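Local structure of arginine decarboxylase, A207R protein (Paramecium bursaria Chlorella virus 1, 2NVA) at residues A69-I74 and I96-F101; A90-T95 and I109-S114; F116-I121 and L166-I171. The protein decarboxylates arginine to agmatine with pyridoxal 5'-phosphate as cofactor, and belongs to the class-II Orn/Lys/Arg decarboxylase family. One frame throughout, in Å; residues are numbered along the deposited sequence.

Interaction 1. Residues A69-I74 and I96-F101; sequences ASSSEI and IDDLIF
Ser71 and Asp98 meet through two hydrogen bonds. Ser71 OG donates to Asp98 OD1 at 2.7 Å, and Ser71 N donates to Asp98 OD2 at 3.1 Å with an N-H...O angle of 157°. Each carboxylate oxygen thus accepts one hydrogen bond from the same serine. Both donors stand above the carboxylate plane, the amide more steeply than the hydroxyl. Ser71 holds OG between its backbone N and its carbonyl carbon (chi1 60°), which lets hydroxyl and amide address one carboxylate together. This is the tight part of the contact, and the CA atoms of Ser71 and Asp98 are 5.3 Å apart.

The helices involved, 71-80 and 96-105, are neighbours on the outside of the TIM barrel that binds the cofactor. Each follows a strand of the parallel sheet, 65-68 and 87-89. Ser71 N is a first-turn amide with no helical acceptor before it, and Asp98 OD2 supplies one. The negative carboxylate there probably also suits the helix dipole. Ser70 OG, at the N-cap, bonds to Asn362 O of the second subunit and also accepts a weak capping bond from Glu73 N.

Phe101 makes the looser, apolar part. Its CG lies anti to the backbone N (chi1 177°), and the ring reaches obliquely past Ser71 and Ile74. Ile74 CG2 comes to 3.6 Å from Phe101 CE2, and Ser71 CB to 3.8 Å from Phe101 CD2. Ile74 is buried, whereas Ser71, Asp98 and Phe101 remain partly exposed. Lys75 adds a cation-pi contact to the Phe101 ring.

Interaction 2. Residues A90-T95 and I109-S114; sequences AHTMKT and IATFDS
Thr111 and Thr92 bury the most surface here, and their side chains cross obliquely. Thr92 CG2 lies 3.6 Å from Thr111 OG1. That hydroxyl sits beside the backbone of Ala90 and His91 without bonding to it. A water lies 3.0 Å from Thr111 OG1 and bonds weakly to Ala90 O. Ala90 lines the pocket of the agmatine-cofactor adduct, so the water links Thr111 to a pocket residue.

Thr92 uses its other branch on Asp113. Thr92 OG1 donates to Asp113 OD2 at 2.9 Å, from above the carboxylate plane, with the two side chains at about a right angle. Asp113 OD2 also accepts from Gly150 N, and Asp113 OD1 forms a salt bridge with Arg272 of the second subunit. Met93 CE closes this end, 3.6 Å from Ser114 OG.

Lys94 bends at chi3 and chi4 (-74° and -52°), which turns NZ back toward the strand. Lys94 NZ donates to Thr111 O at 2.7 Å, nearly along the C=O axis (165°). Lys94 NZ also donates to His91 O at 2.7 Å, in the carbonyl plane, and forms a salt bridge with Glu117 OE1. Lys94 CE rests 3.9 Å from Ala110 CB.

The loop 90-95 and the edge of strand 109-112 are therefore joined through side chains and a water. The ammonium is buried, but two carbonyls and a carboxylate surround it. This would probably stabilise its positive charge and fix the path of the loop that leads from the cofactor pocket into helix 96-105.

Interaction 3. Residues F116-I121 and L166-I171; sequences FELDKI and LDIEVI
Ile121 and Ile168 make the closest apolar contact, with Ile121 CG2 3.7 Å from Ile168 CD1. Their side chains cross at about a right angle. The CG2 branch of Ile121 lies anti to its backbone N, while CG1 is beside that N (chi1 -65°) and ends away from Ile168. Contact is thus made by the short branch of Ile121 and the tip of the long branch of Ile168. The short branch of Ile168 serves Leu118: Ile168 CG2 is 4.1 Å from Leu118 CD2, and these side chains meet obliquely. Ile168 thereby spans one turn of the helix with its two branches. Leu166 CD1 extends the patch, 4.2 Å from Leu118 CB. Met130, from strand 129-133, packs against both Ile121 and Ile168 and continues the core inward.

Leu166 CD1 also touches polar atoms. Leu166 CD1 lies 3.8 Å from both Leu118 O and Asp119 OD1. These are packing contacts, not hydrogen bonds. Asp119 OD1 has its polar partner in Tyr162 OH, on helix 156-165.

A salt bridge within the helix lies away from this patch. Lys120 NZ pairs with Glu117 OE2 at 2.7 Å, approaching from above the carboxylate plane. It also bonds to Lys94 O and to Ile269 O of the second subunit.

In segment 166-171, Asp167 has positive phi (60°) and is the C' residue of a Schellman motif that ends helix 156-165. The turn lets Leu166, just before it, and Ile168, just after it, both face helix 115-124. Outer helices packed side by side, with the turn into the next strand filling the gap between them, fit the alpha/beta wall of a TIM barrel.

In the fold
All three contacts lie in the TIM-barrel domain that binds the cofactor, on the same side of the chain's centre. Interaction 2 is in the middle, its centre about 11 Å from that of interaction 1 and about 10 Å from that of interaction 3. The centres of interactions 1 and 3 are about 16 Å apart. Along the chain, the segments of interactions 1 and 2 alternate, and interaction 3 follows. Helix 96-105, strand 109-112 and helix 115-124 run consecutively through them. Leu99 packs on Lys94 and Ile121, so it touches both other contacts. Each interaction also touches the second subunit, so this part of the barrel borders the dimer interface.

Interaction 1. Residues A69-I74 and I96-F101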
loop_
_atom_site.group_PDB
_atom_site.type_symbol
_atom_site.label_atom_id
_atom_site.label_comp_id
_atom_site.label_asym_id
_atom_site.label_seq_id
_atom_site.Cartn_x
_atom_site.Cartn_y
_atom_site.Cartn_z
ATOM N N ALA A 69 -15.443 -5.043 8.880
ATOM C CA ALA A 69 -15.346 -3.616 8.565
ATOM C C ALA A 69 -16.129 -3.216 7.322
ATOM O O ALA A 69 -16.317 -2.024 7.069
ATOM C CB ALA A 69 -13.870 -3.220 8.394
ATOM N N SER A 70 -16.564 -4.209 6.548
ATOM C CA SER A 70 -17.191 -3.964 5.252
ATOM C C SER A 70 -18.066 -5.150 4.858
ATOM O O SER A 70 -17.998 -6.214 5.495
ATOM C CB SER A 70 -16.105 -3.746 4.189
ATOM O OG SER A 70 -15.261 -4.887 4.087
ATOM N N SER A 71 -18.854 -4.987 3.798
ATOM C CA SER A 71 -19.649 -6.101 3.268
ATOM C C SER A 71 -18.772 -7.245 2.761
ATOM O O SER A 71 -19.130 -8.407 2.897
ATOM C CB SER A 71 -20.585 -5.626 2.153
ATOM O OG SER A 71 -19.847 -5.063 1.079
ATOM N N SER A 72 -17.619 -6.916 2.180
ATOM C CA SER A 72 -16.677 -7.945 1.716
ATOM C C SER A 72 -16.195 -8.855 2.854
ATOM O O SER A 72 -16.099 -10.065 2.684
ATOM C CB SER A 72 -15.481 -7.312 1.009
ATOM O OG SER A 72 -14.546 -8.320 0.627
ATOM N N GLU A 73 -15.906 -8.266 4.016
ATOM C CA GLU A 73 -15.476 -9.050 5.177
ATOM C C GLU A 73 -16.623 -9.868 5.766
ATOM O O GLU A 73 -16.423 -11.002 6.202
ATOM C CB GLU A 73 -14.854 -8.142 6.243
ATOM C CG GLU A 73 -13.539 -7.539 5.774
ATOM C CD GLU A 73 -12.753 -6.835 6.877
ATOM O OE1 GLU A 73 -11.554 -6.569 6.645
ATOM O OE2 GLU A 73 -13.320 -6.558 7.963
ATOM N N ILE A 74 -17.819 -9.288 5.779
ATOM C CA ILE A 74 -19.013 -10.026 6.196
ATOM C C ILE A 74 -19.165 -11.287 5.323
ATOM O O ILE A 74 -19.326 -12.400 5.838
ATOM C CB ILE A 74 -20.285 -9.138 6.133
ATOM C CG1 ILE A 74 -20.235 -8.069 7.231
ATOM C CG2 ILE A 74 -21.552 -9.986 6.303
ATOM C CD1 ILE A 74 -21.232 -6.906 7.020
ATOM N N ILE A 96 -24.547 2.822 2.587
ATOM C CA ILE A 96 -25.957 2.454 2.532
ATOM C C ILE A 96 -26.123 1.038 1.966
ATOM O O ILE A 96 -26.836 0.224 2.545
ATOM C CB ILE A 96 -26.756 3.482 1.715
ATOM C CG1 ILE A 96 -26.886 4.787 2.511
ATOM C CG2 ILE A 96 -28.140 2.927 1.348
ATOM C CD1 ILE A 96 -27.370 5.994 1.697
ATOM N N ASP A 97 -25.441 0.729 0.863
ATOM C CA ASP A 97 -25.578 -0.620 0.300
ATOM C C ASP A 97 -25.031 -1.716 1.218
ATOM O O ASP A 97 -25.560 -2.836 1.224
ATOM C CB ASP A 97 -24.943 -0.711 -1.085
ATOM C CG ASP A 97 -25.787 -0.065 -2.153
ATOM O OD1 ASP A 97 -25.188 0.504 -3.100
ATOM O OD2 ASP A 97 -27.049 -0.109 -2.084
ATOM N N ASP A 98 -23.983 -1.408 1.985
ATOM C CA ASP A 98 -23.444 -2.363 2.955
ATOM C C ASP A 98 -24.414 -2.574 4.120
ATOM O O ASP A 98 -24.506 -3.677 4.669
ATOM C CB ASP A 98 -22.052 -1.925 3.474
ATOM C CG ASP A 98 -20.923 -2.275 2.506
ATOM O OD1 ASP A 98 -21.225 -2.715 1.369
ATOM O OD2 ASP A 98 -19.729 -2.125 2.883
ATOM N N LEU A 99 -25.136 -1.512 4.485
ATOM C CA LEU A 99 -26.139 -1.597 5.549
ATOM C C LEU A 99 -27.320 -2.463 5.138
ATOM O O LEU A 99 -27.801 -3.276 5.922
ATOM C CB LEU A 99 -26.622 -0.198 5.961
ATOM C CG LEU A 99 -25.654 0.514 6.921
ATOM C CD1 LEU A 99 -26.095 1.956 7.164
ATOM C CD2 LEU A 99 -25.494 -0.234 8.255
ATOM N N ILE A 100 -27.780 -2.277 3.904
ATOM C CA ILE A 100 -28.875 -3.086 3.342
ATOM C C ILE A 100 -28.460 -4.554 3.298
ATOM O O ILE A 100 -29.246 -5.430 3.669
ATOM C CB ILE A 100 -29.293 -2.592 1.945
ATOM C CG1 ILE A 100 -29.849 -1.163 2.045
ATOM C CG2 ILE A 100 -30.336 -3.533 1.313
ATOM C CD1 ILE A 100 -29.916 -0.432 0.709
ATOM N N PHE A 101 -27.229 -4.807 2.855
ATOM C CA PHE A 101 -26.662 -6.154 2.836
ATOM C C PHE A 101 -26.582 -6.762 4.247
ATOM O O PHE A 101 -27.001 -7.911 4.454
ATOM C CB PHE A 101 -25.277 -6.140 2.170
ATOM C CG PHE A 101 -24.593 -7.484 2.164
ATOM C CD1 PHE A 101 -24.975 -8.475 1.254
ATOM C CD2 PHE A 101 -23.564 -7.761 3.066
ATOM C CE1 PHE A 101 -24.349 -9.728 1.249
ATOM C CE2 PHE A 101 -22.932 -9.000 3.073
ATOM C CZ PHE A 101 -23.323 -9.988 2.158
#

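Interaction 2. Residues A90-T95 and I109-S114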
loop_
_atom_site.group_PDB
_atom_site.type_symbol
_atom_site.label_atom_id
_atom_site.label_comp_id
_atom_site.label_asym_id
_atom_site.label_seq_id
_atom_site.Cartn_x
_atom_site.Cartn_y
_atom_site.Cartn_z
ATOM N N ALA A 90 -18.264 -3.412 13.021
ATOM C CA ALA A 90 -17.609 -2.444 13.916
ATOM C C ALA A 90 -16.873 -1.338 13.146
ATOM O O ALA A 90 -15.679 -1.106 13.356
ATOM C CB ALA A 90 -16.658 -3.166 14.887
ATOM N N HIS A 91 -17.591 -0.656 12.261
ATOM C CA HIS A 91 -17.027 0.462 11.512
ATOM C C HIS A 91 -18.086 1.555 11.611
ATOM O O HIS A 91 -19.238 1.340 11.233
ATOM C CB HIS A 91 -16.587 0.025 10.125
ATOM C CG HIS A 91 -15.849 1.080 9.360
ATOM N ND1 HIS A 91 -16.123 2.423 9.492
ATOM C CD2 HIS A 91 -14.847 0.986 8.454
ATOM C CE1 HIS A 91 -15.321 3.114 8.701
ATOM N NE2 HIS A 91 -14.537 2.265 8.060
ATOM N N THR A 92 -17.706 2.717 12.104
ATOM C CA THR A 92 -18.711 3.760 12.369
ATOM C C THR A 92 -19.236 4.426 11.108
ATOM O O THR A 92 -20.214 5.183 11.173
ATOM C CB THR A 92 -18.192 4.859 13.343
ATOM O OG1 THR A 92 -17.093 5.549 12.734
ATOM C CG2 THR A 92 -17.742 4.238 14.680
ATOM N N MET A 93 -18.601 4.147 9.965
ATOM C CA MET A 93 -19.021 4.742 8.683
ATOM C C MET A 93 -19.240 3.644 7.642
ATOM O O MET A 93 -18.285 3.109 7.071
ATOM C CB MET A 93 -17.980 5.756 8.196
ATOM C CG MET A 93 -17.865 6.974 9.092
ATOM S SD MET A 93 -19.307 8.044 8.890
ATOM C CE MET A 93 -18.956 9.342 10.085
ATOM N N LYS A 94 -20.509 3.315 7.410
ATOM C CA LYS A 94 -20.890 2.156 6.603
ATOM C C LYS A 94 -21.701 2.644 5.411
ATOM O O LYS A 94 -22.586 3.487 5.579
ATOM C CB LYS A 94 -21.753 1.209 7.451
ATOM C CG LYS A 94 -21.041 0.621 8.688
ATOM C CD LYS A 94 -22.026 0.074 9.742
ATOM C CE LYS A 94 -22.740 1.202 10.530
ATOM N NZ LYS A 94 -21.779 2.214 11.115
ATOM N N THR A 95 -21.429 2.118 4.218
ATOM C CA THR A 95 -22.192 2.551 3.061
ATOM C C THR A 95 -23.640 2.067 3.196
ATOM O O THR A 95 -23.912 1.045 3.827
ATOM C CB THR A 95 -21.606 2.047 1.718
ATOM O OG1 THR A 95 -21.853 0.644 1.583
ATOM C CG2 THR A 95 -20.094 2.318 1.629
ATOM N N ILE A 109 -25.717 -5.817 14.590
ATOM C CA ILE A 109 -25.044 -5.071 15.644
ATOM C C ILE A 109 -23.971 -4.251 14.940
ATOM O O ILE A 109 -23.183 -4.818 14.181
ATOM C CB ILE A 109 -24.371 -5.979 16.681
ATOM C CG1 ILE A 109 -25.379 -6.968 17.269
ATOM C CG2 ILE A 109 -23.740 -5.118 17.778
ATOM C CD1 ILE A 109 -24.761 -7.988 18.213
ATOM N N ALA A 110 -23.964 -2.938 15.165
ATOM C CA ALA A 110 -22.997 -2.040 14.503
ATOM C C ALA A 110 -22.662 -0.840 15.366
ATOM O O ALA A 110 -23.357 -0.561 16.345
ATOM C CB ALA A 110 -23.525 -1.573 13.132
ATOM N N THR A 111 -21.584 -0.148 15.004
ATOM C CA THR A 111 -21.134 1.030 15.742
ATOM C C THR A 111 -21.497 2.323 15.000
ATOM O O THR A 111 -21.800 2.301 13.801
ATOM C CB THR A 111 -19.601 1.001 16.009
ATOM O OG1 THR A 111 -18.905 0.861 14.767
ATOM C CG2 THR A 111 -19.228 -0.178 16.930
ATOM N N PHE A 112 -21.500 3.437 15.737
ATOM C CA PHE A 112 -21.687 4.767 15.140
ATOM C C PHE A 112 -20.996 5.819 15.990
ATOM O O PHE A 112 -20.690 5.581 17.169
ATOM C CB PHE A 112 -23.178 5.120 14.993
ATOM C CG PHE A 112 -23.861 5.430 16.297
ATOM C CD1 PHE A 112 -24.168 6.744 16.650
ATOM C CD2 PHE A 112 -24.194 4.402 17.177
ATOM C CE1 PHE A 112 -24.801 7.042 17.860
ATOM C CE2 PHE A 112 -24.820 4.693 18.398
ATOM C CZ PHE A 112 -25.127 6.014 18.734
ATOM N N ASP A 113 -20.755 6.976 15.379
ATOM C CA ASP A 113 -20.217 8.133 16.092
ATOM C C ASP A 113 -20.728 9.467 15.527
ATOM O O ASP A 113 -20.176 10.521 15.839
ATOM C CB ASP A 113 -18.678 8.100 16.137
ATOM C CG ASP A 113 -18.022 8.156 14.734
ATOM O OD1 ASP A 113 -18.660 8.639 13.757
ATOM O OD2 ASP A 113 -16.854 7.709 14.629
ATOM N N SER A 114 -21.780 9.403 14.705
ATOM C CA SER A 114 -22.337 10.599 14.067
ATOM C C SER A 114 -23.854 10.537 13.910
ATOM O O SER A 114 -24.443 9.453 13.841
ATOM C CB SER A 114 -21.705 10.802 12.681
ATOM O OG SER A 114 -22.061 9.749 11.795
HETATM O O HOH W 1 -16.011 1.001 15.379
#

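Interaction 3. Residues F116-I121 and L166-I171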
loop_
_atom_site.group_PDB
_atom_site.type_symbol
_atom_site.label_atom_id
_atom_site.label_comp_id
_atom_site.label_asym_id
_atom_site.label_seq_id
_atom_site.Cartn_x
_atom_site.Cartn_y
_atom_site.Cartn_z
ATOM N N PHE A 116 -25.471 11.606 11.243
ATOM C CA PHE A 116 -25.745 11.176 9.866
ATOM C C PHE A 116 -25.731 9.663 9.700
ATOM O O PHE A 116 -26.459 9.110 8.860
ATOM C CB PHE A 116 -24.783 11.834 8.885
ATOM C CG PHE A 116 -25.068 13.284 8.683
ATOM C CD1 PHE A 116 -26.116 13.693 7.856
ATOM C CD2 PHE A 116 -24.326 14.246 9.359
ATOM C CE1 PHE A 116 -26.398 15.023 7.681
ATOM C CE2 PHE A 116 -24.598 15.602 9.184
ATOM C CZ PHE A 116 -25.649 15.990 8.347
ATOM N N GLU A 117 -24.905 8.999 10.499
ATOM C CA GLU A 117 -24.899 7.531 10.504
ATOM C C GLU A 117 -26.217 6.977 11.075
ATOM O O GLU A 117 -26.738 5.952 10.594
ATOM C CB GLU A 117 -23.713 7.006 11.298
ATOM C CG GLU A 117 -23.355 5.562 10.974
ATOM C CD GLU A 117 -22.694 5.375 9.602
ATOM O OE1 GLU A 117 -22.466 4.209 9.215
ATOM O OE2 GLU A 117 -22.400 6.394 8.907
ATOM N N LEU A 118 -26.743 7.649 12.104
ATOM C CA LEU A 118 -28.050 7.276 12.680
ATOM C C LEU A 118 -29.180 7.454 11.672
ATOM O O LEU A 118 -30.087 6.626 11.600
ATOM C CB LEU A 118 -28.346 8.069 13.962
ATOM C CG LEU A 118 -27.485 7.727 15.183
ATOM C CD1 LEU A 118 -27.722 8.719 16.304
ATOM C CD2 LEU A 118 -27.719 6.289 15.684
ATOM N N ASP A 119 -29.103 8.520 10.877
ATOM C CA ASP A 119 -30.063 8.733 9.782
ATOM C C ASP A 119 -30.058 7.540 8.826
ATOM O O ASP A 119 -31.118 7.043 8.450
ATOM C CB ASP A 119 -29.728 9.992 8.983
ATOM C CG ASP A 119 -29.985 11.262 9.754
ATOM O OD1 ASP A 119 -30.813 11.236 10.685
ATOM O OD2 ASP A 119 -29.344 12.288 9.431
ATOM N N LYS A 120 -28.861 7.089 8.446
ATOM C CA LYS A 120 -28.710 5.947 7.542
ATOM C C LYS A 120 -29.333 4.700 8.146
ATOM O O LYS A 120 -30.047 3.966 7.459
ATOM C CB LYS A 120 -27.231 5.683 7.235
ATOM C CG LYS A 120 -26.680 6.518 6.097
ATOM C CD LYS A 120 -25.291 6.028 5.690
ATOM C CE LYS A 120 -24.224 6.613 6.566
ATOM N NZ LYS A 120 -22.881 6.026 6.277
ATOM N N ILE A 121 -29.050 4.468 9.425
ATOM C CA ILE A 121 -29.594 3.311 10.154
ATOM C C ILE A 121 -31.117 3.347 10.156
ATOM O O ILE A 121 -31.770 2.357 9.825
ATOM C CB ILE A 121 -29.041 3.246 11.605
ATOM C CG1 ILE A 121 -27.523 2.998 11.597
ATOM C CG2 ILE A 121 -29.805 2.202 12.478
ATOM C CD1 ILE A 121 -27.087 1.603 11.109
ATOM N N LEU A 166 -35.054 8.647 16.936
ATOM C CA LEU A 166 -35.240 7.837 15.726
ATOM C C LEU A 166 -35.608 6.373 16.007
ATOM O O LEU A 166 -35.614 5.553 15.086
ATOM C CB LEU A 166 -33.999 7.909 14.825
ATOM C CG LEU A 166 -33.632 9.255 14.188
ATOM C CD1 LEU A 166 -32.349 9.107 13.371
ATOM C CD2 LEU A 166 -34.765 9.801 13.328
ATOM N N ASP A 167 -35.933 6.063 17.263
ATOM C CA ASP A 167 -36.327 4.711 17.650
ATOM C C ASP A 167 -35.217 3.704 17.355
ATOM O O ASP A 167 -35.490 2.555 16.975
ATOM C CB ASP A 167 -37.637 4.304 16.961
ATOM C CG ASP A 167 -38.836 5.021 17.543
ATOM O OD1 ASP A 167 -38.802 5.383 18.751
ATOM O OD2 ASP A 167 -39.845 5.200 16.821
ATOM N N ILE A 168 -33.978 4.160 17.533
ATOM C CA ILE A 168 -32.772 3.330 17.373
ATOM C C ILE A 168 -32.314 2.819 18.735
ATOM O O ILE A 168 -32.123 3.608 19.664
ATOM C CB ILE A 168 -31.607 4.116 16.700
ATOM C CG1 ILE A 168 -31.946 4.576 15.270
ATOM C CG2 ILE A 168 -30.316 3.262 16.684
ATOM C CD1 ILE A 168 -32.670 3.515 14.441
ATOM N N GLU A 169 -32.168 1.500 18.851
ATOM C CA GLU A 169 -31.787 0.857 20.101
ATOM C C GLU A 169 -30.274 0.942 20.284
ATOM O O GLU A 169 -29.528 0.312 19.538
ATOM C CB GLU A 169 -32.234 -0.605 20.054
ATOM C CG GLU A 169 -32.072 -1.387 21.355
ATOM C CD GLU A 169 -32.535 -2.842 21.220
ATOM O OE1 GLU A 169 -32.441 -3.608 22.221
ATOM O OE2 GLU A 169 -32.982 -3.228 20.114
ATOM N N VAL A 170 -29.822 1.741 21.247
ATOM C CA VAL A 170 -28.399 1.778 21.604
ATOM C C VAL A 170 -28.154 0.752 22.720
ATOM O O VAL A 170 -28.704 0.880 23.823
ATOM C CB VAL A 170 -27.934 3.192 22.026
ATOM C CG1 VAL A 170 -26.481 3.158 22.501
ATOM C CG2 VAL A 170 -28.079 4.179 20.854
ATOM N N ILE A 171 -27.348 -0.268 22.428
ATOM C CA ILE A 171 -27.149 -1.374 23.364
ATOM C C ILE A 171 -25.794 -1.352 24.098
ATOM O O ILE A 171 -25.536 -2.196 24.959
ATOM C CB ILE A 171 -27.356 -2.762 22.693
ATOM C CG1 ILE A 171 -26.296 -3.022 21.607
ATOM C CG2 ILE A 171 -28.788 -2.895 22.180
ATOM C CD1 ILE A 171 -26.165 -4.494 21.223
#